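Local coordinates for DNA sulfur modification protein DndE (Escherichia coli, PDB 4LRV), which probably binds DNA and takes part in the phosphorothioation that places sulfur in the DNA backbone, at residues M7-T13 with W94-E99. Residues are numbered along the deposited sequence; the frame is centred on the assembly and turned at random.
Sequences MALSRQT and WAAHVE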
HETATM    1  N   MSE A   7     -11.543   6.389 -20.887  1.00 15.61           N
HETATM    2  CA  MSE A   7     -10.851   7.370 -21.713  1.00 15.25           C
HETATM    3  C   MSE A   7      -9.409   7.000 -21.937  1.00 13.98           C
HETATM    4  O   MSE A   7      -8.874   6.127 -21.253  1.00 13.59           O
HETATM    5  CB  MSE A   7     -10.915   8.761 -21.077  1.00 16.13           C
HETATM    6  CG  MSE A   7     -10.355   8.837 -19.692  1.00 20.66           C
HETATM    7 SE   MSE A   7     -11.740   9.138 -18.350  1.00 35.31          SE
HETATM    8  CE  MSE A   7     -12.378   7.349 -18.185  1.00 30.36           C
ATOM      9  N   ALA A   8      -8.792   7.684 -22.896  1.00 13.19           N
ATOM     10  CA  ALA A   8      -7.384   7.508 -23.218  1.00 12.93           C
ATOM     11  C   ALA A   8      -6.625   8.835 -23.104  1.00 12.66           C
ATOM     12  O   ALA A   8      -7.215   9.905 -23.231  1.00 12.02           O
ATOM     13  CB  ALA A   8      -7.232   6.928 -24.623  1.00 13.05           C
ATOM     14  N   LEU A   9      -5.322   8.753 -22.843  1.00 12.74           N
ATOM     15  CA  LEU A   9      -4.437   9.909 -22.922  1.00 13.19           C
ATOM     16  C   LEU A   9      -3.794   9.980 -24.309  1.00 13.65           C
ATOM     17  O   LEU A   9      -4.090   9.169 -25.179  1.00 13.20           O
ATOM     18  CB  LEU A   9      -3.362   9.826 -21.833  1.00 13.10           C
ATOM     19  CG  LEU A   9      -3.927  10.047 -20.432  1.00 13.15           C
ATOM     20  CD1 LEU A   9      -2.891   9.791 -19.366  1.00 13.40           C
ATOM     21  CD2 LEU A   9      -4.479  11.455 -20.302  1.00 12.92           C
ATOM     22  N   SER A  10      -2.921  10.952 -24.529  1.00 14.61           N
ATOM     23  CA  SER A  10      -2.198  10.988 -25.795  1.00 15.45           C
ATOM     24  C   SER A  10      -1.000  10.064 -25.708  1.00 16.35           C
ATOM     25  O   SER A  10      -0.613   9.622 -24.613  1.00 16.33           O
ATOM     26  CB  SER A  10      -1.776  12.406 -26.169  1.00 15.15           C
ATOM     27  OG  SER A  10      -0.896  12.960 -25.212  1.00 15.52           O
ATOM     28  N   ARG A  11      -0.428   9.755 -26.865  1.00 17.32           N
ATOM     29  CA  ARG A  11       0.770   8.951 -26.926  1.00 18.49           C
ATOM     30  C   ARG A  11       1.898   9.700 -26.220  1.00 18.89           C
ATOM     31  O   ARG A  11       2.576   9.139 -25.344  1.00 19.25           O
ATOM     32  CB  ARG A  11       1.125   8.641 -28.384  1.00 19.00           C
ATOM     33  CG  ARG A  11       2.444   7.913 -28.579  1.00 19.79           C
ATOM     34  CD  ARG A  11       2.362   6.463 -28.147  1.00 20.72           C
ATOM     35  NE  ARG A  11       3.624   5.782 -28.402  1.00 20.77           N
ATOM     36  CZ  ARG A  11       4.450   5.323 -27.465  1.00 21.65           C
ATOM     37  NH1 ARG A  11       4.145   5.442 -26.172  1.00 20.87           N
ATOM     38  NH2 ARG A  11       5.588   4.725 -27.830  1.00 21.79           N
ATOM     39  N   GLN A  12       2.064  10.972 -26.575  1.00 19.09           N
ATOM     40  CA  GLN A  12       3.076  11.828 -25.966  1.00 20.05           C
ATOM     41  C   GLN A  12       3.034  11.687 -24.442  1.00 19.85           C
ATOM     42  O   GLN A  12       4.065  11.411 -23.812  1.00 20.48           O
ATOM     43  CB  GLN A  12       2.871  13.287 -26.393  1.00 20.82           C
ATOM     44  CG  GLN A  12       3.871  14.278 -25.799  1.00 24.54           C
ATOM     45  CD  GLN A  12       3.632  15.720 -26.264  1.00 29.63           C
ATOM     46  OE1 GLN A  12       2.818  16.446 -25.692  1.00 31.41           O
ATOM     47  NE2 GLN A  12       4.352  16.136 -27.307  1.00 30.80           N
ATOM     48  N   THR A  13       1.840  11.851 -23.862  1.00 18.49           N
ATOM     49  CA  THR A  13       1.651  11.754 -22.412  1.00 17.13           C
ATOM     50  C   THR A  13       1.951  10.369 -21.830  1.00 16.49           C
ATOM     51  O   THR A  13       2.643  10.269 -20.822  1.00 15.98           O
ATOM     52  CB  THR A  13       0.227  12.164 -22.008  1.00 16.95           C
ATOM     53  OG1 THR A  13       0.053  13.558 -22.268  1.00 17.04           O
ATOM     54  CG2 THR A  13      -0.041  11.879 -20.509  1.00 16.09           C
ATOM     55  N   TRP A  94      -9.241  17.168 -19.304  1.00 12.50           N
ATOM     56  CA  TRP A  94      -8.580  16.261 -18.342  1.00 12.33           C
ATOM     57  C   TRP A  94      -7.216  15.809 -18.873  1.00 12.18           C
ATOM     58  O   TRP A  94      -6.227  15.859 -18.156  1.00 12.28           O
ATOM     59  CB  TRP A  94      -9.460  15.036 -17.977  1.00 12.29           C
ATOM     60  CG  TRP A  94      -8.678  13.930 -17.256  1.00 11.44           C
ATOM     61  CD1 TRP A  94      -8.244  13.952 -15.970  1.00 11.23           C
ATOM     62  CD2 TRP A  94      -8.217  12.680 -17.811  1.00 10.54           C
ATOM     63  NE1 TRP A  94      -7.548  12.799 -15.681  1.00 10.90           N
ATOM     64  CE2 TRP A  94      -7.517  12.004 -16.792  1.00 10.05           C
ATOM     65  CE3 TRP A  94      -8.334  12.070 -19.068  1.00  9.64           C
ATOM     66  CZ2 TRP A  94      -6.932  10.747 -16.985  1.00 10.55           C
ATOM     67  CZ3 TRP A  94      -7.750  10.831 -19.263  1.00 10.13           C
ATOM     68  CH2 TRP A  94      -7.058  10.175 -18.223  1.00 10.64           C
ATOM     69  N   ALA A  95      -7.174  15.383 -20.132  1.00 12.11           N
ATOM     70  CA  ALA A  95      -5.924  14.959 -20.773  1.00 12.48           C
ATOM     71  C   ALA A  95      -4.888  16.080 -20.880  1.00 12.40           C
ATOM     72  O   ALA A  95      -3.717  15.879 -20.574  1.00 12.31           O
ATOM     73  CB  ALA A  95      -6.203  14.358 -22.147  1.00 12.17           C
ATOM     74  N   ALA A  96      -5.322  17.261 -21.309  1.00 12.40           N
ATOM     75  CA  ALA A  96      -4.425  18.397 -21.412  1.00 12.62           C
ATOM     76  C   ALA A  96      -3.771  18.691 -20.058  1.00 13.28           C
ATOM     77  O   ALA A  96      -2.566  18.957 -19.996  1.00 13.50           O
ATOM     78  CB  ALA A  96      -5.164  19.619 -21.940  1.00 12.34           C
ATOM     79  N   HIS A  97      -4.566  18.635 -18.986  1.00 12.88           N
ATOM     80  CA  HIS A  97      -4.061  18.811 -17.639  1.00 12.93           C
ATOM     81  C   HIS A  97      -3.084  17.723 -17.202  1.00 13.12           C
ATOM     82  O   HIS A  97      -2.117  18.009 -16.507  1.00 13.02           O
ATOM     83  CB  HIS A  97      -5.206  18.928 -16.628  1.00 12.89           C
ATOM     84  CG  HIS A  97      -5.664  20.333 -16.406  1.00 12.45           C
ATOM     85  ND1 HIS A  97      -6.939  20.762 -16.716  1.00 11.51           N
ATOM     86  CD2 HIS A  97      -5.003  21.416 -15.937  1.00 11.64           C
ATOM     87  CE1 HIS A  97      -7.048  22.045 -16.426  1.00 11.70           C
ATOM     88  NE2 HIS A  97      -5.888  22.466 -15.953  1.00 12.27           N
ATOM     89  N   VAL A  98      -3.324  16.478 -17.599  1.00 13.46           N
ATOM     90  CA  VAL A  98      -2.379  15.418 -17.248  1.00 13.70           C
ATOM     91  C   VAL A  98      -1.045  15.668 -17.951  1.00 14.11           C
ATOM     92  O   VAL A  98       0.017  15.585 -17.325  1.00 13.80           O
ATOM     93  CB  VAL A  98      -2.938  14.000 -17.515  1.00 13.40           C
ATOM     94  CG1 VAL A  98      -1.888  12.956 -17.210  1.00 13.33           C
ATOM     95  CG2 VAL A  98      -4.147  13.750 -16.640  1.00 13.20           C
ATOM     96  N   GLU A  99      -1.120  16.030 -19.232  1.00 14.61           N
ATOM     97  CA  GLU A  99       0.067  16.351 -20.034  1.00 15.80           C
ATOM     98  C   GLU A  99       0.843  17.519 -19.444  1.00 15.75           C
ATOM     99  O   GLU A  99       2.062  17.440 -19.279  1.00 16.01           O
ATOM    100  CB  GLU A  99      -0.328  16.661 -21.482  1.00 16.29           C
ATOM    101  CG  GLU A  99       0.770  17.216 -22.368  1.00 19.24           C
ATOM    102  CD  GLU A  99       0.220  17.882 -23.637  1.00 24.55           C
ATOM    103  OE1 GLU A  99      -1.024  18.075 -23.733  1.00 26.21           O
ATOM    104  OE2 GLU A  99       1.025  18.212 -24.548  1.00 25.97           O
TER
HETATM  105  O   HOH W   1      -2.512  13.750 -22.951  1.00 10.26           O
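The indole of W94 is gripped between two side chains of the 7-13 segment. Over one face lies L9, whose CD2 sits 3.5 Å from W94 CZ3, while V98 CG2 covers the same face near the rim. The selenomethionine M7 approaches the other: its SE stands 4.7 Å from the centroid of the six-membered ring, a Met-aromatic contact 21° off the normal. With CG turned between backbone N and carbonyl carbon (chi1 57°), M7 curls back over the indole. L9 CD2 also rests against A95 CB at 3.8 Å, and T13 CG2 meets V98 CG1 at 3.9 Å. A leucine at W94 would probably leave the SE without its aromatic partner and open a gap beside L9. The other end is polar and looser. S10 N-caps helix 11-23, its OG accepting from T13 N, and a water joins S10 N and T13 OG1, with a weak bond to A95 O. On the solvent side, Q12 OE1 and E99 OE2, both acceptors, stand 2.8 Å apart; K53 probably eases this closeness, its NZ bonding Q12 OE1 and making a long, weak ion pair with E99 OE2. The contact lays the turn from strand 6-7 into helix 11-23 against helix 87-103; strand 6-7 with helices 11-23 and 28-40 follows the order of a ribbon-helix-helix, consistent with the family's place in the Met repressor clan. M7 pairs with L61 of strand 61-62, W66 of helix 63-67 meets W94 edge-to-face, and F36 of helix 28-40 packs on W94 and V98.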